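MXIH (Shigella flexneri, PDB 2CA5) forms the needle of the type III secretion system, the hollow filament through which virulence proteins are probably passed toward the host cell. Local coordinates at residues E29-L34 against Y50-L54. Residues are numbered along the deposited sequence; the frame is centred on the assembly and turned at random.
Sequences ELTLAL and YQSKL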
ATOM      1  N   GLU A  29      -4.729 -10.382  -0.227  1.00 17.42           N
ATOM      2  CA  GLU A  29      -3.358 -10.753  -0.584  1.00 17.31           C
ATOM      3  C   GLU A  29      -2.467 -10.719   0.655  1.00 19.98           C
ATOM      4  O   GLU A  29      -1.603 -11.579   0.837  1.00 18.79           O
ATOM      5  CB  GLU A  29      -2.795  -9.804  -1.646  1.00 19.06           C
ATOM      6  CG  GLU A  29      -3.466  -9.919  -3.015  1.00 30.44           C
ATOM      7  CD  GLU A  29      -2.933  -8.910  -4.013  1.00 49.79           C
ATOM      8  OE1 GLU A  29      -1.986  -8.177  -3.667  1.00 40.46           O
ATOM      9  OE2 GLU A  29      -3.463  -8.844  -5.142  1.00 48.44           O
ATOM     10  N   LEU A  30      -2.708  -9.739   1.516  1.00 17.55           N
ATOM     11  CA  LEU A  30      -1.961  -9.613   2.769  1.00 17.86           C
ATOM     12  C   LEU A  30      -2.257 -10.811   3.679  1.00 20.31           C
ATOM     13  O   LEU A  30      -1.349 -11.392   4.277  1.00 19.40           O
ATOM     14  CB  LEU A  30      -2.318  -8.293   3.464  1.00 18.29           C
ATOM     15  CG  LEU A  30      -1.509  -7.875   4.700  1.00 23.64           C
ATOM     16  CD1 LEU A  30      -0.085  -7.523   4.322  1.00 22.27           C
ATOM     17  CD2 LEU A  30      -2.175  -6.702   5.423  1.00 26.67           C
ATOM     18  N   THR A  31      -3.525 -11.210   3.751  1.00 16.86           N
ATOM     19  CA  THR A  31      -3.910 -12.359   4.569  1.00 16.36           C
ATOM     20  C   THR A  31      -3.240 -13.655   4.102  1.00 18.90           C
ATOM     21  O   THR A  31      -2.804 -14.467   4.918  1.00 18.58           O
ATOM     22  CB  THR A  31      -5.441 -12.536   4.635  1.00 23.98           C
ATOM     23  OG1 THR A  31      -6.034 -11.362   5.196  1.00 24.96           O
ATOM     24  CG2 THR A  31      -5.790 -13.721   5.504  1.00 22.14           C
ATOM     25  N   LEU A  32      -3.172 -13.856   2.793  1.00 15.90           N
ATOM     26  CA  LEU A  32      -2.556 -15.060   2.245  1.00 16.16           C
ATOM     27  C   LEU A  32      -1.043 -15.036   2.478  1.00 18.23           C
ATOM     28  O   LEU A  32      -0.425 -16.070   2.722  1.00 17.24           O
ATOM     29  CB  LEU A  32      -2.873 -15.210   0.749  1.00 16.86           C
ATOM     30  CG  LEU A  32      -4.337 -15.535   0.402  1.00 22.94           C
ATOM     31  CD1 LEU A  32      -4.453 -16.052  -1.024  1.00 23.96           C
ATOM     32  CD2 LEU A  32      -4.934 -16.533   1.371  1.00 25.69           C
ATOM     33  N   ALA A  33      -0.451 -13.849   2.433  1.00 14.62           N
ATOM     34  CA  ALA A  33       0.987 -13.732   2.696  1.00 14.41           C
ATOM     35  C   ALA A  33       1.253 -14.046   4.170  1.00 17.16           C
ATOM     36  O   ALA A  33       2.241 -14.695   4.517  1.00 16.89           O
ATOM     37  CB  ALA A  33       1.482 -12.335   2.339  1.00 14.99           C
ATOM     38  N   LEU A  34       0.351 -13.607   5.040  1.00 14.27           N
ATOM     39  CA  LEU A  34       0.510 -13.873   6.471  1.00 14.11           C
ATOM     40  C   LEU A  34       0.387 -15.374   6.712  1.00 18.57           C
ATOM     41  O   LEU A  34       1.130 -15.958   7.494  1.00 18.85           O
ATOM     42  CB  LEU A  34      -0.553 -13.118   7.284  1.00 13.37           C
ATOM     43  CG  LEU A  34      -0.428 -13.206   8.816  1.00 17.32           C
ATOM     44  CD1 LEU A  34       0.873 -12.560   9.319  1.00 16.25           C
ATOM     45  CD2 LEU A  34      -1.642 -12.590   9.506  1.00 18.42           C
ATOM     46  N   TYR A  50       5.755 -10.792   3.061  1.00 14.95           N
ATOM     47  CA  TYR A  50       4.702 -10.226   3.899  1.00 14.63           C
ATOM     48  C   TYR A  50       4.980  -8.743   4.151  1.00 18.97           C
ATOM     49  O   TYR A  50       4.081  -7.904   4.051  1.00 18.77           O
ATOM     50  CB  TYR A  50       4.542 -10.982   5.228  1.00 14.85           C
ATOM     51  CG  TYR A  50       3.501 -10.328   6.111  1.00 15.32           C
ATOM     52  CD1 TYR A  50       2.156 -10.413   5.797  1.00 16.22           C
ATOM     53  CD2 TYR A  50       3.878  -9.484   7.158  1.00 16.22           C
ATOM     54  CE1 TYR A  50       1.208  -9.757   6.546  1.00 16.47           C
ATOM     55  CE2 TYR A  50       2.924  -8.798   7.911  1.00 16.01           C
ATOM     56  CZ  TYR A  50       1.593  -8.943   7.592  1.00 19.65           C
ATOM     57  OH  TYR A  50       0.634  -8.273   8.309  1.00 17.85           O
ATOM     58  N   GLN A  51       6.237  -8.425   4.440  1.00 16.46           N
ATOM     59  CA  GLN A  51       6.651  -7.043   4.672  1.00 17.25           C
ATOM     60  C   GLN A  51       6.347  -6.213   3.440  1.00 20.93           C
ATOM     61  O   GLN A  51       5.850  -5.099   3.537  1.00 20.19           O
ATOM     62  CB  GLN A  51       8.165  -6.959   4.960  1.00 18.81           C
ATOM     63  CG  GLN A  51       8.584  -7.458   6.339  1.00 22.54           C
ATOM     64  CD  GLN A  51      10.096  -7.614   6.483  1.00 34.55           C
ATOM     65  OE1 GLN A  51      10.826  -7.701   5.499  1.00 31.86           O
ATOM     66  NE2 GLN A  51      10.562  -7.691   7.718  1.00 25.76           N
ATOM     67  N   SER A  52       6.693  -6.745   2.274  1.00 18.54           N
ATOM     68  CA  SER A  52       6.465  -6.021   1.029  1.00 19.10           C
ATOM     69  C   SER A  52       4.968  -5.787   0.793  1.00 22.61           C
ATOM     70  O   SER A  52       4.543  -4.695   0.404  1.00 22.36           O
ATOM     71  CB  SER A  52       7.105  -6.766  -0.148  1.00 23.24           C
ATOM     72  OG  SER A  52       6.643  -6.258  -1.386  1.00 34.53           O
ATOM     73  N   LYS A  53       4.155  -6.796   1.073  1.00 18.16           N
ATOM     74  CA  LYS A  53       2.716  -6.636   0.898  1.00 17.79           C
ATOM     75  C   LYS A  53       2.153  -5.612   1.883  1.00 21.42           C
ATOM     76  O   LYS A  53       1.285  -4.806   1.532  1.00 20.60           O
ATOM     77  CB  LYS A  53       1.993  -7.976   1.037  1.00 20.14           C
ATOM     78  CG  LYS A  53       0.511  -7.906   0.730  1.00 27.16           C
ATOM     79  CD  LYS A  53       0.242  -7.435  -0.700  1.00 30.60           C
ATOM     80  CE  LYS A  53       0.856  -8.370  -1.732  1.00 36.69           C
ATOM     81  NZ  LYS A  53       0.456  -7.994  -3.123  1.00 41.13           N
ATOM     82  N   LEU A  54       2.646  -5.633   3.117  1.00 17.97           N
ATOM     83  CA  LEU A  54       2.159  -4.690   4.115  1.00 18.40           C
ATOM     84  C   LEU A  54       2.540  -3.262   3.696  1.00 25.15           C
ATOM     85  O   LEU A  54       1.732  -2.340   3.799  1.00 25.39           O
ATOM     86  CB  LEU A  54       2.704  -5.022   5.506  1.00 18.27           C
ATOM     87  CG  LEU A  54       2.272  -4.073   6.624  1.00 22.92           C
ATOM     88  CD1 LEU A  54       0.749  -4.158   6.828  1.00 22.88           C
ATOM     89  CD2 LEU A  54       3.023  -4.407   7.921  1.00 23.69           C
TER
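The phenol ring of Tyr50 lies between two leucines of the partner helix, one turn apart. Leu34 runs alongside it, pointing the same way, and sets its CD1 methyl over one face in a CH-pi contact, 4.2 Å from the ring centroid and displaced toward the rim. Leu30 comes in obliquely; its CD1 is 3.4 Å from Tyr50 CE1, and the carbonyl O of Leu30 lies in the ring plane at the edge. The CB of Ala33 also meets this edge, 4.0 Å from Tyr50 CD1, and here the backbones come close, with the CA atoms of Ala33 and Tyr50 5.2 Å apart. With CG of Tyr50 anti to its backbone N (chi1 177°), the ring is laid across the neighbouring helix. The CD1 of Leu30 reaches on to the next turn, 3.9 Å from Leu54 CB. Beyond this apolar patch, Lys53 passes over Leu30, its CG 3.6 Å from Leu30 CA. Bends at chi2 and chi3, both 60°, turn the lysine chain toward Glu29, whose extended side chain it crosses nearly at right angles. Lys53 NZ then donates to Glu29 OE1 at 2.5 Å, a salt bridge that meets the oxygen on its anti side but tilted well out of the carboxylate plane. A sodium ion bound near the Glu29 side chain probably adds to the positive field there. Segments 29-34 and 50-54 run antiparallel, their axes 162° apart, on helices 22-39 and 44-79, which form a helical hairpin; along helix 22-39, Tyr50 also touches Leu37 and Lys53 touches Leu26.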